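Local atomic coordinates of 361aa long hypothetical D-aminopeptidase (Pyrococcus horikoshii, PDB entry 2DRH), a protein that is of unknown function but may be an aminopeptidase of the S58 (DmpA-like) type. Residues K197-F209 with S239-T251. Residues are numbered along the deposited sequence; the frame is centred on the assembly and turned at random.
Sequences KKYTVGALVLSNF and SIIMIIATDAPLT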
# COMPACT_ATOMS: atom_id res chain seq x y z
N LYS A 197 10.38 19.29 -25.42
CA LYS A 197 11.12 18.04 -25.56
C LYS A 197 10.20 16.88 -25.92
O LYS A 197 9.09 16.76 -25.39
CB LYS A 197 11.87 17.71 -24.26
CG LYS A 197 12.90 18.77 -23.87
CD LYS A 197 13.89 19.00 -25.00
CE LYS A 197 14.82 20.17 -24.70
NZ LYS A 197 15.74 20.45 -25.84
N LYS A 198 10.65 16.04 -26.84
CA LYS A 198 9.86 14.90 -27.26
C LYS A 198 10.16 13.68 -26.40
O LYS A 198 11.32 13.38 -26.12
CB LYS A 198 10.14 14.57 -28.73
CG LYS A 198 9.63 15.61 -29.72
CD LYS A 198 9.97 15.21 -31.15
CE LYS A 198 9.43 16.22 -32.16
NZ LYS A 198 7.95 16.33 -32.09
N TYR A 199 9.10 13.00 -25.98
CA TYR A 199 9.25 11.80 -25.17
C TYR A 199 8.31 10.75 -25.75
O TYR A 199 7.22 11.08 -26.24
CB TYR A 199 8.88 12.06 -23.71
CG TYR A 199 9.80 13.02 -22.98
CD1 TYR A 199 11.11 12.67 -22.67
CD2 TYR A 199 9.34 14.28 -22.58
CE1 TYR A 199 11.95 13.54 -21.98
CE2 TYR A 199 10.17 15.16 -21.90
CZ TYR A 199 11.47 14.79 -21.60
OH TYR A 199 12.29 15.65 -20.90
N THR A 200 8.73 9.50 -25.71
CA THR A 200 7.92 8.41 -26.23
C THR A 200 7.39 7.52 -25.10
O THR A 200 8.10 7.24 -24.12
CB THR A 200 8.75 7.53 -27.18
OG1 THR A 200 9.31 8.34 -28.22
CG2 THR A 200 7.88 6.44 -27.79
N VAL A 201 6.15 7.08 -25.25
CA VAL A 201 5.52 6.18 -24.29
C VAL A 201 5.05 4.97 -25.07
O VAL A 201 4.16 5.09 -25.92
CB VAL A 201 4.29 6.82 -23.60
CG1 VAL A 201 3.56 5.75 -22.77
CG2 VAL A 201 4.73 7.97 -22.71
N GLY A 202 5.65 3.82 -24.81
CA GLY A 202 5.25 2.61 -25.51
C GLY A 202 4.53 1.61 -24.61
O GLY A 202 4.70 1.62 -23.39
N ALA A 203 3.74 0.74 -25.21
CA ALA A 203 3.01 -0.25 -24.43
C ALA A 203 2.90 -1.61 -25.11
O ALA A 203 2.70 -1.70 -26.31
CB ALA A 203 1.61 0.26 -24.11
N LEU A 204 3.07 -2.65 -24.32
CA LEU A 204 2.93 -4.02 -24.79
C LEU A 204 1.98 -4.69 -23.81
O LEU A 204 2.18 -4.64 -22.59
CB LEU A 204 4.29 -4.73 -24.80
CG LEU A 204 4.23 -6.20 -25.26
CD1 LEU A 204 5.60 -6.64 -25.71
CD2 LEU A 204 3.74 -7.11 -24.12
N VAL A 205 0.92 -5.30 -24.33
CA VAL A 205 -0.03 -5.95 -23.46
C VAL A 205 -0.23 -7.41 -23.81
O VAL A 205 -0.06 -7.82 -24.96
CB VAL A 205 -1.41 -5.25 -23.50
CG1 VAL A 205 -1.26 -3.77 -23.17
CG2 VAL A 205 -2.04 -5.45 -24.87
N LEU A 206 -0.60 -8.19 -22.80
CA LEU A 206 -0.90 -9.61 -22.95
C LEU A 206 -2.35 -9.63 -22.50
O LEU A 206 -2.63 -9.59 -21.31
CB LEU A 206 -0.03 -10.45 -22.01
CG LEU A 206 -0.32 -11.95 -21.95
CD1 LEU A 206 -0.18 -12.55 -23.34
CD2 LEU A 206 0.63 -12.64 -20.97
N SER A 207 -3.27 -9.64 -23.46
CA SER A 207 -4.69 -9.61 -23.16
C SER A 207 -5.29 -10.99 -22.99
O SER A 207 -5.09 -11.87 -23.81
CB SER A 207 -5.44 -8.87 -24.27
OG SER A 207 -5.35 -9.57 -25.50
N ASN A 208 -6.06 -11.15 -21.92
CA ASN A 208 -6.69 -12.44 -21.64
C ASN A 208 -7.88 -12.22 -20.71
O ASN A 208 -8.07 -12.97 -19.75
CB ASN A 208 -5.67 -13.38 -20.99
CG ASN A 208 -6.22 -14.78 -20.79
OD1 ASN A 208 -6.60 -15.46 -21.75
ND2 ASN A 208 -6.27 -15.22 -19.54
N PHE A 209 -8.68 -11.21 -21.02
CA PHE A 209 -9.84 -10.86 -20.19
C PHE A 209 -11.07 -10.47 -20.98
O PHE A 209 -11.08 -10.47 -22.22
CB PHE A 209 -9.49 -9.66 -19.31
CG PHE A 209 -9.36 -8.37 -20.08
CD1 PHE A 209 -8.21 -8.08 -20.81
CD2 PHE A 209 -10.42 -7.46 -20.13
CE1 PHE A 209 -8.11 -6.91 -21.58
CE2 PHE A 209 -10.34 -6.29 -20.90
CZ PHE A 209 -9.18 -6.01 -21.63
N SER A 239 -7.93 -11.48 -17.14
CA SER A 239 -6.51 -11.43 -16.86
C SER A 239 -5.78 -10.58 -17.91
O SER A 239 -6.10 -10.64 -19.09
CB SER A 239 -5.96 -12.86 -16.85
OG SER A 239 -4.56 -12.87 -16.72
N ILE A 240 -4.81 -9.79 -17.47
CA ILE A 240 -4.04 -8.96 -18.41
C ILE A 240 -2.82 -8.30 -17.78
O ILE A 240 -2.87 -7.80 -16.65
CB ILE A 240 -4.92 -7.85 -19.07
CG1 ILE A 240 -4.03 -6.94 -19.93
CG2 ILE A 240 -5.66 -7.05 -18.00
CD1 ILE A 240 -4.76 -5.84 -20.66
N ILE A 241 -1.72 -8.31 -18.52
CA ILE A 241 -0.49 -7.70 -18.04
C ILE A 241 -0.18 -6.54 -18.97
O ILE A 241 -0.21 -6.69 -20.19
CB ILE A 241 0.70 -8.70 -18.09
CG1 ILE A 241 0.37 -9.95 -17.25
CG2 ILE A 241 1.97 -8.02 -17.59
CD1 ILE A 241 0.08 -9.66 -15.77
N MET A 242 0.11 -5.39 -18.39
CA MET A 242 0.43 -4.21 -19.19
C MET A 242 1.84 -3.77 -18.87
O MET A 242 2.18 -3.50 -17.72
CB MET A 242 -0.57 -3.09 -18.89
CG MET A 242 -1.96 -3.37 -19.45
SD MET A 242 -3.31 -2.75 -18.43
CE MET A 242 -3.37 -4.06 -17.20
N ILE A 243 2.68 -3.72 -19.90
CA ILE A 243 4.07 -3.31 -19.72
C ILE A 243 4.25 -1.95 -20.37
O ILE A 243 4.06 -1.80 -21.57
CB ILE A 243 5.05 -4.32 -20.36
CG1 ILE A 243 4.81 -5.72 -19.78
CG2 ILE A 243 6.49 -3.88 -20.11
CD1 ILE A 243 5.03 -5.81 -18.28
N ILE A 244 4.62 -0.97 -19.56
CA ILE A 244 4.81 0.38 -20.06
C ILE A 244 6.28 0.77 -20.05
O ILE A 244 7.01 0.50 -19.08
CB ILE A 244 4.05 1.41 -19.20
CG1 ILE A 244 2.63 0.92 -18.91
CG2 ILE A 244 4.03 2.76 -19.92
CD1 ILE A 244 1.81 0.63 -20.14
N ALA A 245 6.72 1.38 -21.14
CA ALA A 245 8.10 1.84 -21.26
C ALA A 245 8.09 3.29 -21.72
O ALA A 245 7.20 3.70 -22.48
CB ALA A 245 8.87 0.98 -22.26
N THR A 246 9.06 4.07 -21.25
CA THR A 246 9.17 5.47 -21.64
C THR A 246 10.62 5.93 -21.53
O THR A 246 11.40 5.37 -20.76
CB THR A 246 8.30 6.40 -20.75
OG1 THR A 246 8.44 7.75 -21.21
CG2 THR A 246 8.75 6.32 -19.29
N ASP A 247 10.97 6.96 -22.30
CA ASP A 247 12.31 7.50 -22.26
C ASP A 247 12.31 8.80 -21.46
O ASP A 247 13.29 9.54 -21.43
CB ASP A 247 12.83 7.73 -23.69
CG ASP A 247 12.00 8.73 -24.48
OD1 ASP A 247 10.82 8.96 -24.13
OD2 ASP A 247 12.53 9.29 -25.46
N ALA A 248 11.19 9.07 -20.80
CA ALA A 248 11.07 10.27 -19.98
C ALA A 248 11.69 10.01 -18.61
O ALA A 248 11.49 8.95 -18.03
CB ALA A 248 9.59 10.65 -19.82
N PRO A 249 12.49 10.96 -18.10
CA PRO A 249 13.13 10.78 -16.79
C PRO A 249 12.08 10.84 -15.67
O PRO A 249 11.38 11.84 -15.52
CB PRO A 249 14.12 11.94 -16.73
CG PRO A 249 13.43 13.01 -17.51
CD PRO A 249 12.90 12.24 -18.71
N LEU A 250 11.98 9.76 -14.90
CA LEU A 250 11.00 9.67 -13.81
C LEU A 250 11.52 8.80 -12.67
O LEU A 250 12.14 7.77 -12.90
CB LEU A 250 9.70 9.07 -14.33
CG LEU A 250 8.97 9.73 -15.49
CD1 LEU A 250 7.98 8.73 -16.10
CD2 LEU A 250 8.25 10.98 -15.02
N THR A 251 11.25 9.22 -11.44
CA THR A 251 11.67 8.47 -10.26
C THR A 251 10.75 7.26 -10.09
O THR A 251 9.75 7.12 -10.80
CB THR A 251 11.59 9.34 -9.01
OG1 THR A 251 10.21 9.58 -8.68
CG2 THR A 251 12.30 10.69 -9.24
O HOH W 1 11.42 10.31 -27.56
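The Tyr199 ring packs on Ala248 and Pro249 at one end of an antiparallel strand pair, 198-207 with 240-246, in the mixed sheet of this DmpA-like chain; strands 184-193 and 278-285 continue the sheet on either side. Tyr199 CG is anti to the carbonyl carbon (chi1 -65°), which sets one ring face beneath Ala248 CB, 4.2 Å from the centroid in a CH-pi contact. The Tyr199 and Pro249 side chains cross at about a right angle, Pro249 CD 3.6 Å from Tyr199 CE1, and Val297 of the second subunit packs on both. At the other end Ser239 N donates to Asn208 O from above the carbonyl plane, and the Ile240 and Phe209 side chains run side by side in the same direction, Ile240 CD1 3.6 Å from Phe209 CE1. Between these ends three hydrogen-bonded pairs, from Gly202 with Ala245 to Leu206 with Ile241, hold the backbones together. At the Tyr199 end Asp247 OD1 accepts Thr200 N-H at 2.7 Å from the syn side, 27° out of the carboxylate plane, while its OD2 receives a bond from a water that also meets Thr200 OG1. Thr246 OG1 donates to Thr200 O at 3.0 Å and accepts from Ala248 N at 3.1 Å in an ST turn.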